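PDB 3OTX: adenosine kinase, putative from Trypanosoma brucei, which probably phosphorylates adenosine to AMP with ATP and magnesium, a purine-salvage step, and is bound here to the bisubstrate-type inhibitor bis(adenosine)-5'-pentaphosphate. Local coordinates for residues A[264-269]-A[301-306]; A[308-313]-A[318-323]; A[324-329]-A[342-347]. The protein carries 1 engineered substitution. All blocks are in the same frame, centred on the assembly; numbering follows the deposited sequence.

Interaction 1: A[264-269]-A[301-306]. With AP5 (bis(adenosine)-5'-pentaphosphate), chain C.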
loop_
_atom_site.group_PDB
_atom_site.type_symbol
_atom_site.label_atom_id
_atom_site.label_comp_id
_atom_site.label_asym_id
_atom_site.label_seq_id
_atom_site.Cartn_x
_atom_site.Cartn_y
_atom_site.Cartn_z
ATOM N N VAL A 264 0.767 -13.493 2.334
ATOM C CA VAL A 264 -0.550 -13.184 2.897
ATOM C C VAL A 264 -1.434 -12.692 1.760
ATOM O O VAL A 264 -1.142 -11.648 1.181
ATOM C CB VAL A 264 -0.437 -12.033 3.923
ATOM C CG1 VAL A 264 -1.817 -11.696 4.527
ATOM C CG2 VAL A 264 0.561 -12.376 5.042
ATOM N N PHE A 265 -2.508 -13.410 1.448
ATOM C CA PHE A 265 -3.432 -13.015 0.375
ATOM C C PHE A 265 -4.828 -12.854 0.967
ATOM O O PHE A 265 -5.426 -13.825 1.463
ATOM C CB PHE A 265 -3.514 -14.079 -0.739
ATOM C CG PHE A 265 -2.264 -14.251 -1.542
ATOM C CD1 PHE A 265 -1.441 -13.163 -1.827
ATOM C CD2 PHE A 265 -1.941 -15.518 -2.061
ATOM C CE1 PHE A 265 -0.292 -13.328 -2.614
ATOM C CE2 PHE A 265 -0.796 -15.689 -2.848
ATOM C CZ PHE A 265 0.020 -14.584 -3.104
ATOM N N THR A 266 -5.336 -11.631 0.907
ATOM C CA THR A 266 -6.665 -11.331 1.409
ATOM C C THR A 266 -7.713 -11.665 0.352
ATOM O O THR A 266 -7.431 -11.665 -0.860
ATOM C CB THR A 266 -6.811 -9.862 1.853
ATOM O OG1 THR A 266 -6.564 -9.000 0.729
ATOM C CG2 THR A 266 -5.799 -9.519 2.944
ATOM N N ARG A 267 -8.932 -11.944 0.841
ATOM C CA ARG A 267 -9.991 -12.437 -0.017
ATOM C C ARG A 267 -11.342 -11.788 0.262
ATOM O O ARG A 267 -12.366 -12.441 0.161
ATOM C CB ARG A 267 -10.082 -13.974 0.038
ATOM C CG ARG A 267 -8.790 -14.649 -0.503
ATOM C CD ARG A 267 -9.088 -16.082 -0.862
ATOM N NE ARG A 267 -9.406 -16.811 0.353
ATOM C CZ ARG A 267 -9.435 -18.137 0.411
ATOM N NH1 ARG A 267 -9.192 -18.852 -0.686
ATOM N NH2 ARG A 267 -9.713 -18.749 1.556
ATOM N N ASP A 268 -11.324 -10.478 0.507
ATOM C CA ASP A 268 -12.518 -9.707 0.965
ATOM C C ASP A 268 -13.309 -10.402 2.094
ATOM O O ASP A 268 -12.763 -10.511 3.206
ATOM C CB ASP A 268 -13.433 -9.195 -0.185
ATOM C CG ASP A 268 -13.864 -10.283 -1.143
ATOM O OD1 ASP A 268 -14.936 -10.883 -0.938
ATOM O OD2 ASP A 268 -13.094 -10.550 -2.094
ATOM N N ILE A 269 -14.517 -10.931 1.828
ATOM C CA ILE A 269 -15.310 -11.578 2.904
ATOM C C ILE A 269 -14.833 -13.022 3.157
ATOM O O ILE A 269 -15.146 -13.615 4.187
ATOM C CB ILE A 269 -16.813 -11.516 2.684
ATOM C CG1 ILE A 269 -17.203 -12.231 1.417
ATOM C CG2 ILE A 269 -17.292 -10.054 2.671
ATOM C CD1 ILE A 269 -18.692 -12.593 1.390
ATOM N N ASP A 301 -5.104 -1.116 1.857
ATOM C CA ASP A 301 -4.140 -0.382 2.678
ATOM C C ASP A 301 -4.489 -0.482 4.160
ATOM O O ASP A 301 -3.590 -0.542 5.020
ATOM C CB ASP A 301 -4.103 1.095 2.272
ATOM C CG ASP A 301 -3.646 1.292 0.838
ATOM O OD1 ASP A 301 -2.885 0.434 0.320
ATOM O OD2 ASP A 301 -4.003 2.322 0.229
ATOM N N ALA A 302 -5.776 -0.463 4.486
ATOM C CA ALA A 302 -6.189 -0.542 5.896
ATOM C C ALA A 302 -5.811 -1.896 6.492
ATOM O O ALA A 302 -5.314 -1.956 7.630
ATOM C CB ALA A 302 -7.673 -0.263 6.045
ATOM N N PHE A 303 -6.006 -2.970 5.717
ATOM C CA PHE A 303 -5.540 -4.294 6.180
ATOM C C PHE A 303 -4.036 -4.239 6.487
ATOM O O PHE A 303 -3.594 -4.686 7.562
ATOM C CB PHE A 303 -5.810 -5.399 5.135
ATOM C CG PHE A 303 -5.189 -6.723 5.517
ATOM C CD1 PHE A 303 -5.842 -7.562 6.410
ATOM C CD2 PHE A 303 -3.948 -7.074 5.024
ATOM C CE1 PHE A 303 -5.276 -8.758 6.801
ATOM C CE2 PHE A 303 -3.351 -8.275 5.416
ATOM C CZ PHE A 303 -4.022 -9.117 6.321
ATOM N N MET A 304 -3.251 -3.706 5.547
ATOM C CA MET A 304 -1.805 -3.672 5.695
ATOM C C MET A 304 -1.391 -2.818 6.904
ATOM O O MET A 304 -0.455 -3.192 7.637
ATOM C CB MET A 304 -1.139 -3.197 4.408
ATOM C CG MET A 304 0.356 -3.275 4.411
ATOM S SD MET A 304 0.862 -5.001 4.206
ATOM C CE MET A 304 2.240 -5.020 5.306
ATOM N N GLY A 305 -2.070 -1.691 7.121
ATOM C CA GLY A 305 -1.786 -0.898 8.326
ATOM C C GLY A 305 -1.963 -1.659 9.631
ATOM O O GLY A 305 -1.107 -1.568 10.528
ATOM N N GLY A 306 -3.056 -2.430 9.746
ATOM C CA GLY A 306 -3.327 -3.156 10.982
ATOM C C GLY A 306 -2.302 -4.271 11.116
ATOM O O GLY A 306 -1.764 -4.518 12.226
HETATM P PA AP5 C . -9.797 -7.104 0.219
HETATM O O1A AP5 C . -11.072 -6.830 -0.572
HETATM O O2A AP5 C . -9.184 -8.465 -0.046
HETATM O O3A AP5 C . -8.634 -6.024 -0.051
HETATM P PB AP5 C . -8.269 -5.323 -1.459
HETATM O O1B AP5 C . -8.807 -6.077 -2.635
HETATM O O2B AP5 C . -6.806 -5.049 -1.425
HETATM O O3B AP5 C . -9.092 -3.973 -1.269
HETATM P PG AP5 C . -9.624 -2.867 -2.283
HETATM O O1G AP5 C . -10.796 -2.208 -1.624
HETATM O O2G AP5 C . -10.073 -3.399 -3.626
HETATM O O3G AP5 C . -8.408 -1.903 -2.283
HETATM P PD AP5 C . -8.167 -0.518 -3.082
HETATM O O1D AP5 C . -9.326 -0.110 -3.973
HETATM O O2D AP5 C . -6.802 -0.656 -3.696
HETATM O O3D AP5 C . -8.168 0.530 -1.860
HETATM P PE AP5 C . -6.895 0.929 -0.952
HETATM O O1E AP5 C . -6.073 -0.297 -0.670
HETATM O O2E AP5 C . -7.378 1.752 0.241
HETATM O O5F AP5 C . -10.128 -6.845 1.766
HETATM C C5F AP5 C . -9.091 -6.850 2.747
HETATM C C4F AP5 C . -9.697 -7.152 4.096
HETATM O O4F AP5 C . -10.760 -6.230 4.372
HETATM C C3F AP5 C . -10.383 -8.511 4.198
HETATM O O3F AP5 C . -9.442 -9.494 4.556
HETATM C C2F AP5 C . -11.465 -8.278 5.211
HETATM O O2F AP5 C . -10.928 -8.347 6.508
HETATM C C1F AP5 C . -11.858 -6.820 4.952
HETATM N N9A AP5 C . -12.996 -6.670 4.000
HETATM C C8A AP5 C . -12.933 -6.193 2.688
HETATM N N7A AP5 C . -14.199 -6.198 2.186
HETATM C C5A AP5 C . -15.046 -6.643 3.144
HETATM C C6A AP5 C . -16.412 -6.808 3.202
HETATM N N6A AP5 C . -17.214 -6.417 2.208
HETATM N N1A AP5 C . -16.974 -7.278 4.365
HETATM C C2A AP5 C . -16.212 -7.565 5.486
HETATM N N3A AP5 C . -14.847 -7.383 5.418
HETATM C C4A AP5 C . -14.281 -6.913 4.289
HETATM O O5J AP5 C . -6.013 1.875 -1.934
HETATM C C5J AP5 C . -6.560 3.090 -2.417
HETATM C C4J AP5 C . -5.371 4.027 -2.544
HETATM O O4J AP5 C . -4.538 3.642 -3.649
HETATM C C3J AP5 C . -5.757 5.469 -2.887
HETATM O O3J AP5 C . -5.614 6.249 -1.699
HETATM C C2J AP5 C . -4.788 5.879 -4.007
HETATM O O2J AP5 C . -4.174 7.145 -3.796
HETATM C C1J AP5 C . -3.763 4.773 -3.956
HETATM N N9B AP5 C . -3.032 4.587 -5.218
HETATM C C8B AP5 C . -3.606 4.304 -6.429
HETATM N N7B AP5 C . -2.600 4.256 -7.340
HETATM C C5B AP5 C . -1.410 4.501 -6.707
HETATM C C6B AP5 C . -0.084 4.559 -7.155
HETATM N N6B AP5 C . 0.275 4.449 -8.444
HETATM N N1B AP5 C . 0.855 4.870 -6.210
HETATM C C2B AP5 C . 0.590 5.016 -4.868
HETATM N N3B AP5 C . -0.720 5.003 -4.435
HETATM C C4B AP5 C . -1.688 4.710 -5.355
#
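Thr-266 and Phe-303 meet in a CH-pi contact: the methyl CG2 of Thr-266 stands over the middle of the Phe-303 ring, 3.6 Å from its centroid and 7° off the ring normal. The two side chains approach from opposite directions, the ring carried out from its helix with CG anti to the backbone N (chi1 173°). Val-264, two residues back on the same side of the strand, adds an apolar touch, its CG1 lying 3.8 Å from Phe-303 CZ.

These contacts join strand 262-267 of the large sheet to helix 300-311 in the ribokinase-like fold of the PfkB family. The C-terminal part of the strand and the first turn of the helix both face the inhibitor.

Polar bonds run to the ligand. Because chi1 of Thr-266 (60°) sets OG1 between the backbone N and the carbonyl carbon, the methyl is turned to Phe-303 while OG1 donates to AP5 O2A at 2.8 Å. The same phosphate oxygen, on the ADP side, accepts from Asp-268 N at 3.0 Å, so two donors grip it. At the helix N-terminus, Asp-301 N gives a 2.8 Å bond to AP5 O1E, consistent with the anion hole of PfkB kinases. Asp-301 is the predicted proton acceptor; its carboxylate is held by Ser-66 through OD1 and by Asn-69 through OD2. Asp-268 OD2, in turn, forms a salt bridge with Arg-225.

Interaction 2: A[308-313]-A[318-323]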
loop_
_atom_site.group_PDB
_atom_site.type_symbol
_atom_site.label_atom_id
_atom_site.label_comp_id
_atom_site.label_asym_id
_atom_site.label_seq_id
_atom_site.Cartn_x
_atom_site.Cartn_y
_atom_site.Cartn_z
ATOM N N LEU A 308 0.774 -4.362 10.036
ATOM C CA LEU A 308 2.055 -3.795 10.502
ATOM C C LEU A 308 2.007 -3.356 11.947
ATOM O O LEU A 308 3.014 -3.502 12.658
ATOM C CB LEU A 308 2.424 -2.589 9.652
ATOM C CG LEU A 308 2.964 -2.922 8.284
ATOM C CD1 LEU A 308 3.078 -1.628 7.421
ATOM C CD2 LEU A 308 4.325 -3.564 8.413
ATOM N N SER A 309 0.868 -2.803 12.390
ATOM C CA SER A 309 0.753 -2.366 13.794
ATOM C C SER A 309 0.912 -3.523 14.781
ATOM O O SER A 309 1.450 -3.334 15.875
ATOM C CB SER A 309 -0.544 -1.600 14.046
ATOM O OG SER A 309 -1.661 -2.479 14.154
ATOM N N ALA A 310 0.465 -4.714 14.388
ATOM C CA ALA A 310 0.596 -5.892 15.237
ATOM C C ALA A 310 1.956 -6.525 15.075
ATOM O O ALA A 310 2.518 -7.022 16.052
ATOM C CB ALA A 310 -0.472 -6.905 14.892
ATOM N N TYR A 311 2.483 -6.503 13.857
ATOM C CA TYR A 311 3.778 -7.134 13.586
ATOM C C TYR A 311 4.855 -6.379 14.369
ATOM O O TYR A 311 5.793 -7.007 14.922
ATOM C CB TYR A 311 4.095 -7.160 12.056
ATOM C CG TYR A 311 5.234 -8.104 11.722
ATOM C CD1 TYR A 311 4.986 -9.400 11.289
ATOM C CD2 TYR A 311 6.574 -7.724 11.935
ATOM C CE1 TYR A 311 6.027 -10.277 11.009
ATOM C CE2 TYR A 311 7.618 -8.603 11.674
ATOM C CZ TYR A 311 7.343 -9.864 11.204
ATOM O OH TYR A 311 8.371 -10.753 10.953
ATOM N N ALA A 312 4.717 -5.047 14.422
ATOM C CA ALA A 312 5.679 -4.179 15.102
ATOM C C ALA A 312 5.765 -4.429 16.614
ATOM O O ALA A 312 6.769 -4.081 17.231
ATOM C CB ALA A 312 5.384 -2.687 14.807
ATOM N N VAL A 313 4.725 -5.027 17.206
ATOM C CA VAL A 313 4.752 -5.365 18.638
ATOM C C VAL A 313 4.924 -6.859 18.899
ATOM O O VAL A 313 4.660 -7.341 20.007
ATOM C CB VAL A 313 3.564 -4.767 19.419
ATOM C CG1 VAL A 313 3.713 -3.253 19.491
ATOM C CG2 VAL A 313 2.196 -5.154 18.763
ATOM N N ARG A 318 -0.774 -14.964 12.513
ATOM C CA ARG A 318 -2.218 -15.044 12.467
ATOM C C ARG A 318 -2.890 -13.842 13.158
ATOM O O ARG A 318 -3.899 -13.296 12.660
ATOM C CB ARG A 318 -2.675 -16.361 13.071
ATOM C CG ARG A 318 -4.063 -16.693 12.732
ATOM C CD ARG A 318 -4.305 -18.163 13.064
ATOM N NE ARG A 318 -5.713 -18.444 12.866
ATOM C CZ ARG A 318 -6.188 -19.231 11.915
ATOM N NH1 ARG A 318 -5.353 -19.857 11.091
ATOM N NH2 ARG A 318 -7.497 -19.430 11.827
ATOM N N ARG A 319 -2.322 -13.415 14.287
ATOM C CA ARG A 319 -2.788 -12.217 14.992
ATOM C C ARG A 319 -2.597 -10.936 14.169
ATOM O O ARG A 319 -3.406 -10.024 14.283
ATOM C CB ARG A 319 -2.097 -12.076 16.365
ATOM C CG ARG A 319 -2.615 -10.923 17.248
ATOM C CD ARG A 319 -4.124 -11.034 17.422
ATOM N NE ARG A 319 -4.710 -9.977 18.237
ATOM C CZ ARG A 319 -6.023 -9.806 18.429
ATOM N NH1 ARG A 319 -6.898 -10.625 17.866
ATOM N NH2 ARG A 319 -6.467 -8.813 19.197
ATOM N N CYS A 320 -1.524 -10.877 13.395
ATOM C CA CYS A 320 -1.261 -9.743 12.506
ATOM C C CYS A 320 -2.399 -9.675 11.483
ATOM O O CYS A 320 -2.954 -8.602 11.203
ATOM C CB CYS A 320 0.105 -9.905 11.823
ATOM S SG CYS A 320 1.491 -9.685 12.984
ATOM N N CYS A 321 -2.778 -10.841 10.964
ATOM C CA CYS A 321 -3.941 -10.938 10.052
ATOM C C CYS A 321 -5.265 -10.520 10.706
ATOM O O CYS A 321 -6.040 -9.749 10.128
ATOM C CB CYS A 321 -4.055 -12.347 9.429
ATOM S SG CYS A 321 -2.714 -12.797 8.336
ATOM N N GLU A 322 -5.543 -11.037 11.910
ATOM C CA GLU A 322 -6.718 -10.625 12.696
ATOM C C GLU A 322 -6.751 -9.108 12.878
ATOM O O GLU A 322 -7.808 -8.492 12.760
ATOM C CB GLU A 322 -6.774 -11.369 14.049
ATOM C CG GLU A 322 -7.005 -12.868 13.867
ATOM C CD GLU A 322 -6.710 -13.684 15.109
ATOM O OE1 GLU A 322 -7.031 -14.888 15.061
ATOM O OE2 GLU A 322 -6.198 -13.130 16.118
ATOM N N THR A 323 -5.592 -8.512 13.158
ATOM C CA THR A 323 -5.529 -7.058 13.365
ATOM C C THR A 323 -5.818 -6.305 12.050
ATOM O O THR A 323 -6.561 -5.304 12.049
ATOM C CB THR A 323 -4.169 -6.649 13.951
ATOM O OG1 THR A 323 -3.925 -7.410 15.137
ATOM C CG2 THR A 323 -4.169 -5.155 14.304
#
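Ala-310 lays its methyl against CA of Cys-320 and the side chain of Thr-323, with CB 3.8 Å from Cys-320 CA and 3.5 Å from Thr-323 OG1. The contact closes an alpha-alpha hairpin, in which the last turns of helix 300-311 pack against the first turns of helix 317-332; the CA atoms of Ala-310 and Cys-320 are 5.1 Å apart.

The Cys-320 sulfur packs toward Tyr-311. A chi1 of -70° swings SG to the start of that residue, where it comes within 3.4 Å of Tyr-311 N. SG also makes an oblique sulfur-aromatic contact with the Tyr-311 ring, 5.1 Å from the centroid.

On the Ser-309 side of Ala-310, Thr-323 turns its methyl CG2 to Ser-309 OG, the hydroxyl of which is bonded to Gly-306 O one turn earlier. The hydrogen bond of Thr-323 OG1 is made inside its own helix. There Arg-319 O accepts twice, from Thr-323 N at 2.9 Å and from Thr-323 OG1 at 2.8 Å, which come in from opposite faces of its plane, the hydroxyl tilted 29° from it.

Interaction 3: A[324-329]-A[342-347]; sequences GHYTAQ and KPSFSP. With AP5 (bis(adenosine)-5'-pentaphosphate), chain C.
Tyr-326 and Phe-345 lie with near-parallel ring planes (12°), offset until little of one ring lies above the other, and the centroids are 4.6 Å apart. The side chains run in opposite directions. Tyr-326 CB therefore stands over the face of the Phe-345 ring, 3.6 Å from its centroid, in a CH-pi contact. Phe-345 CB lies over the tyrosine face in its turn, though at a doubtful, too-short distance. A chi1 near 180° (166° for Tyr-326, 173° for Phe-345) sends each ring out from its backbone toward the other segment.

Beyond the ring, Tyr-326 OH accepts a nearly straight hydrogen bond from Ser-344 N at 2.8 Å. Pro-343 crosses the phenol at about a right angle, and its CB comes within 3.8 Å of Tyr-326 OH.

In this way the C-terminal tail, without regular secondary structure, is laid over the outer side of helix 317-332 in the PfkB-family kinase fold. Trp-76 of helix 66-76 touches both Tyr-326 and Pro-343. Farther along the tail, the Ser-346 carbonyl and the C-terminal carboxylate oxygen O of Pro-347 accept hydrogen bonds from Arg-319 NH2 and NE, respectively.

Another side of the helix faces the inhibitor. The extended Gln-329 side chain donates from NE2 to the adenine atom N3A of AP5 at 3.2 Å; the same NE2 also bonds to Pro-286 O, so that both partners hold the rotation of the amide. Ala-328 CB approaches the ribose oxygen O4F of AP5, while His-325 places CD2 3.2 Å from AP5 O2F.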
loop_
_atom_site.group_PDB
_atom_site.type_symbol
_atom_site.label_atom_id
_atom_site.label_comp_id
_atom_site.label_asym_id
_atom_site.label_seq_id
_atom_site.Cartn_x
_atom_site.Cartn_y
_atom_site.Cartn_z
ATOM N N GLY A 324 -5.273 -6.812 10.953
ATOM C CA GLY A 324 -5.536 -6.239 9.636
ATOM C C GLY A 324 -7.019 -6.346 9.302
ATOM O O GLY A 324 -7.569 -5.441 8.675
ATOM N N HIS A 325 -7.669 -7.448 9.688
ATOM C CA HIS A 325 -9.121 -7.544 9.449
ATOM C C HIS A 325 -9.863 -6.479 10.241
ATOM O O HIS A 325 -10.810 -5.877 9.741
ATOM C CB HIS A 325 -9.681 -8.909 9.831
ATOM C CG HIS A 325 -9.141 -10.029 9.017
ATOM N ND1 HIS A 325 -9.242 -11.339 9.437
ATOM C CD2 HIS A 325 -8.504 -10.055 7.819
ATOM C CE1 HIS A 325 -8.681 -12.125 8.531
ATOM N NE2 HIS A 325 -8.233 -11.371 7.540
ATOM N N TYR A 326 -9.428 -6.249 11.476
ATOM C CA TYR A 326 -10.067 -5.249 12.299
ATOM C C TYR A 326 -9.977 -3.849 11.631
ATOM O O TYR A 326 -10.989 -3.146 11.476
ATOM C CB TYR A 326 -9.438 -5.231 13.711
ATOM C CG TYR A 326 -9.861 -3.992 14.432
ATOM C CD1 TYR A 326 -11.149 -3.862 14.960
ATOM C CD2 TYR A 326 -8.996 -2.916 14.516
ATOM C CE1 TYR A 326 -11.555 -2.674 15.601
ATOM C CE2 TYR A 326 -9.388 -1.723 15.128
ATOM C CZ TYR A 326 -10.659 -1.619 15.661
ATOM O OH TYR A 326 -11.008 -0.435 16.264
ATOM N N THR A 327 -8.765 -3.446 11.282
ATOM C CA THR A 327 -8.563 -2.138 10.697
ATOM C C THR A 327 -9.273 -2.002 9.351
ATOM O O THR A 327 -9.895 -0.973 9.088
ATOM C CB THR A 327 -7.073 -1.741 10.598
ATOM O OG1 THR A 327 -6.332 -2.777 9.989
ATOM C CG2 THR A 327 -6.490 -1.514 12.003
ATOM N N ALA A 328 -9.213 -3.042 8.525
ATOM C CA ALA A 328 -9.920 -2.998 7.229
ATOM C C ALA A 328 -11.426 -2.838 7.436
ATOM O O ALA A 328 -12.074 -2.006 6.774
ATOM C CB ALA A 328 -9.609 -4.249 6.408
ATOM N N GLN A 329 -11.972 -3.595 8.389
ATOM C CA GLN A 329 -13.380 -3.512 8.674
ATOM C C GLN A 329 -13.778 -2.149 9.236
ATOM O O GLN A 329 -14.862 -1.659 8.949
ATOM C CB GLN A 329 -13.841 -4.681 9.534
ATOM C CG GLN A 329 -13.889 -5.946 8.669
ATOM C CD GLN A 329 -14.558 -7.131 9.316
ATOM O OE1 GLN A 329 -14.726 -7.190 10.533
ATOM N NE2 GLN A 329 -14.954 -8.088 8.500
ATOM N N LYS A 342 -10.118 6.598 18.405
ATOM C CA LYS A 342 -9.200 5.593 18.914
ATOM C C LYS A 342 -9.724 4.215 18.559
ATOM O O LYS A 342 -10.936 4.003 18.480
ATOM C CB LYS A 342 -9.026 5.718 20.435
ATOM C CG LYS A 342 -8.036 6.804 20.882
ATOM C CD LYS A 342 -8.109 7.030 22.401
ATOM C CE LYS A 342 -7.168 8.145 22.885
ATOM N NZ LYS A 342 -7.043 8.177 24.381
ATOM N N PRO A 343 -8.811 3.269 18.334
ATOM C CA PRO A 343 -9.229 1.902 18.055
ATOM C C PRO A 343 -9.880 1.242 19.272
ATOM O O PRO A 343 -9.621 1.645 20.404
ATOM C CB PRO A 343 -7.924 1.180 17.722
ATOM C CG PRO A 343 -6.816 2.113 18.043
ATOM C CD PRO A 343 -7.348 3.457 18.314
ATOM N N SER A 344 -10.717 0.240 19.014
ATOM C CA SER A 344 -11.356 -0.559 20.049
ATOM C C SER A 344 -10.840 -1.994 19.980
ATOM O O SER A 344 -11.518 -2.920 20.394
ATOM C CB SER A 344 -12.870 -0.557 19.832
ATOM O OG SER A 344 -13.162 -0.970 18.500
ATOM N N PHE A 345 -9.637 -2.160 19.442
ATOM C CA PHE A 345 -9.028 -3.466 19.219
ATOM C C PHE A 345 -7.550 -3.209 19.340
ATOM O O PHE A 345 -7.031 -2.246 18.759
ATOM C CB PHE A 345 -9.374 -3.949 17.795
ATOM C CG PHE A 345 -8.674 -5.224 17.338
ATOM C CD1 PHE A 345 -9.420 -6.379 17.079
ATOM C CD2 PHE A 345 -7.300 -5.252 17.095
ATOM C CE1 PHE A 345 -8.806 -7.562 16.631
ATOM C CE2 PHE A 345 -6.677 -6.420 16.642
ATOM C CZ PHE A 345 -7.431 -7.580 16.412
ATOM N N SER A 346 -6.870 -4.050 20.104
ATOM C CA SER A 346 -5.419 -4.009 20.127
ATOM C C SER A 346 -4.830 -5.371 19.789
ATOM O O SER A 346 -5.368 -6.416 20.185
ATOM C CB SER A 346 -4.891 -3.478 21.467
ATOM O OG SER A 346 -5.650 -3.989 22.533
ATOM N N PRO A 347 -3.721 -5.368 19.038
ATOM C CA PRO A 347 -2.991 -6.591 18.699
ATOM C C PRO A 347 -2.861 -7.536 19.908
ATOM O O PRO A 347 -3.063 -8.759 19.816
ATOM C CB PRO A 347 -1.609 -6.056 18.299
ATOM C CG PRO A 347 -1.845 -4.665 17.810
ATOM C CD PRO A 347 -3.113 -4.164 18.430
ATOM O OXT PRO A 347 -2.551 -7.086 21.017
HETATM P PA AP5 C . -9.797 -7.104 0.219
HETATM O O1A AP5 C . -11.072 -6.830 -0.572
HETATM O O2A AP5 C . -9.184 -8.465 -0.046
HETATM O O3A AP5 C . -8.634 -6.024 -0.051
HETATM P PB AP5 C . -8.269 -5.323 -1.459
HETATM O O1B AP5 C . -8.807 -6.077 -2.635
HETATM O O2B AP5 C . -6.806 -5.049 -1.425
HETATM O O3B AP5 C . -9.092 -3.973 -1.269
HETATM P PG AP5 C . -9.624 -2.867 -2.283
HETATM O O1G AP5 C . -10.796 -2.208 -1.624
HETATM O O2G AP5 C . -10.073 -3.399 -3.626
HETATM O O3G AP5 C . -8.408 -1.903 -2.283
HETATM P PD AP5 C . -8.167 -0.518 -3.082
HETATM O O1D AP5 C . -9.326 -0.110 -3.973
HETATM O O2D AP5 C . -6.802 -0.656 -3.696
HETATM O O3D AP5 C . -8.168 0.530 -1.860
HETATM P PE AP5 C . -6.895 0.929 -0.952
HETATM O O1E AP5 C . -6.073 -0.297 -0.670
HETATM O O2E AP5 C . -7.378 1.752 0.241
HETATM O O5F AP5 C . -10.128 -6.845 1.766
HETATM C C5F AP5 C . -9.091 -6.850 2.747
HETATM C C4F AP5 C . -9.697 -7.152 4.096
HETATM O O4F AP5 C . -10.760 -6.230 4.372
HETATM C C3F AP5 C . -10.383 -8.511 4.198
HETATM O O3F AP5 C . -9.442 -9.494 4.556
HETATM C C2F AP5 C . -11.465 -8.278 5.211
HETATM O O2F AP5 C . -10.928 -8.347 6.508
HETATM C C1F AP5 C . -11.858 -6.820 4.952
HETATM N N9A AP5 C . -12.996 -6.670 4.000
HETATM C C8A AP5 C . -12.933 -6.193 2.688
HETATM N N7A AP5 C . -14.199 -6.198 2.186
HETATM C C5A AP5 C . -15.046 -6.643 3.144
HETATM C C6A AP5 C . -16.412 -6.808 3.202
HETATM N N6A AP5 C . -17.214 -6.417 2.208
HETATM N N1A AP5 C . -16.974 -7.278 4.365
HETATM C C2A AP5 C . -16.212 -7.565 5.486
HETATM N N3A AP5 C . -14.847 -7.383 5.418
HETATM C C4A AP5 C . -14.281 -6.913 4.289
HETATM O O5J AP5 C . -6.013 1.875 -1.934
HETATM C C5J AP5 C . -6.560 3.090 -2.417
HETATM C C4J AP5 C . -5.371 4.027 -2.544
HETATM O O4J AP5 C . -4.538 3.642 -3.649
HETATM C C3J AP5 C . -5.757 5.469 -2.887
HETATM O O3J AP5 C . -5.614 6.249 -1.699
HETATM C C2J AP5 C . -4.788 5.879 -4.007
HETATM O O2J AP5 C . -4.174 7.145 -3.796
HETATM C C1J AP5 C . -3.763 4.773 -3.956
HETATM N N9B AP5 C . -3.032 4.587 -5.218
HETATM C C8B AP5 C . -3.606 4.304 -6.429
HETATM N N7B AP5 C . -2.600 4.256 -7.340
HETATM C C5B AP5 C . -1.410 4.501 -6.707
HETATM C C6B AP5 C . -0.084 4.559 -7.155
HETATM N N6B AP5 C . 0.275 4.449 -8.444
HETATM N N1B AP5 C . 0.855 4.870 -6.210
HETATM C C2B AP5 C . 0.590 5.016 -4.868
HETATM N N3B AP5 C . -0.720 5.003 -4.435
HETATM C C4B AP5 C . -1.688 4.710 -5.355
#

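Overall arrangement
The three contacts follow one another along the chain and cluster on one side of its centre, with their own centres about 10 to 12 Å apart. Interactions 1 and 2 share helix 300-311, and interactions 2 and 3 share helix 317-332; both helices pack on the large sheet and on each other, and the tail lies on the second. The contacts also touch directly: Thr-327 OG1 probably hydrogen-bonds to Ala-302 O, and Thr-323 packs against Phe-345. Both segments of interaction 1 and the helical segment 324-329 of interaction 3 border AP5, whereas interaction 2 lies farther back, joining the two helices behind the nucleotide pocket.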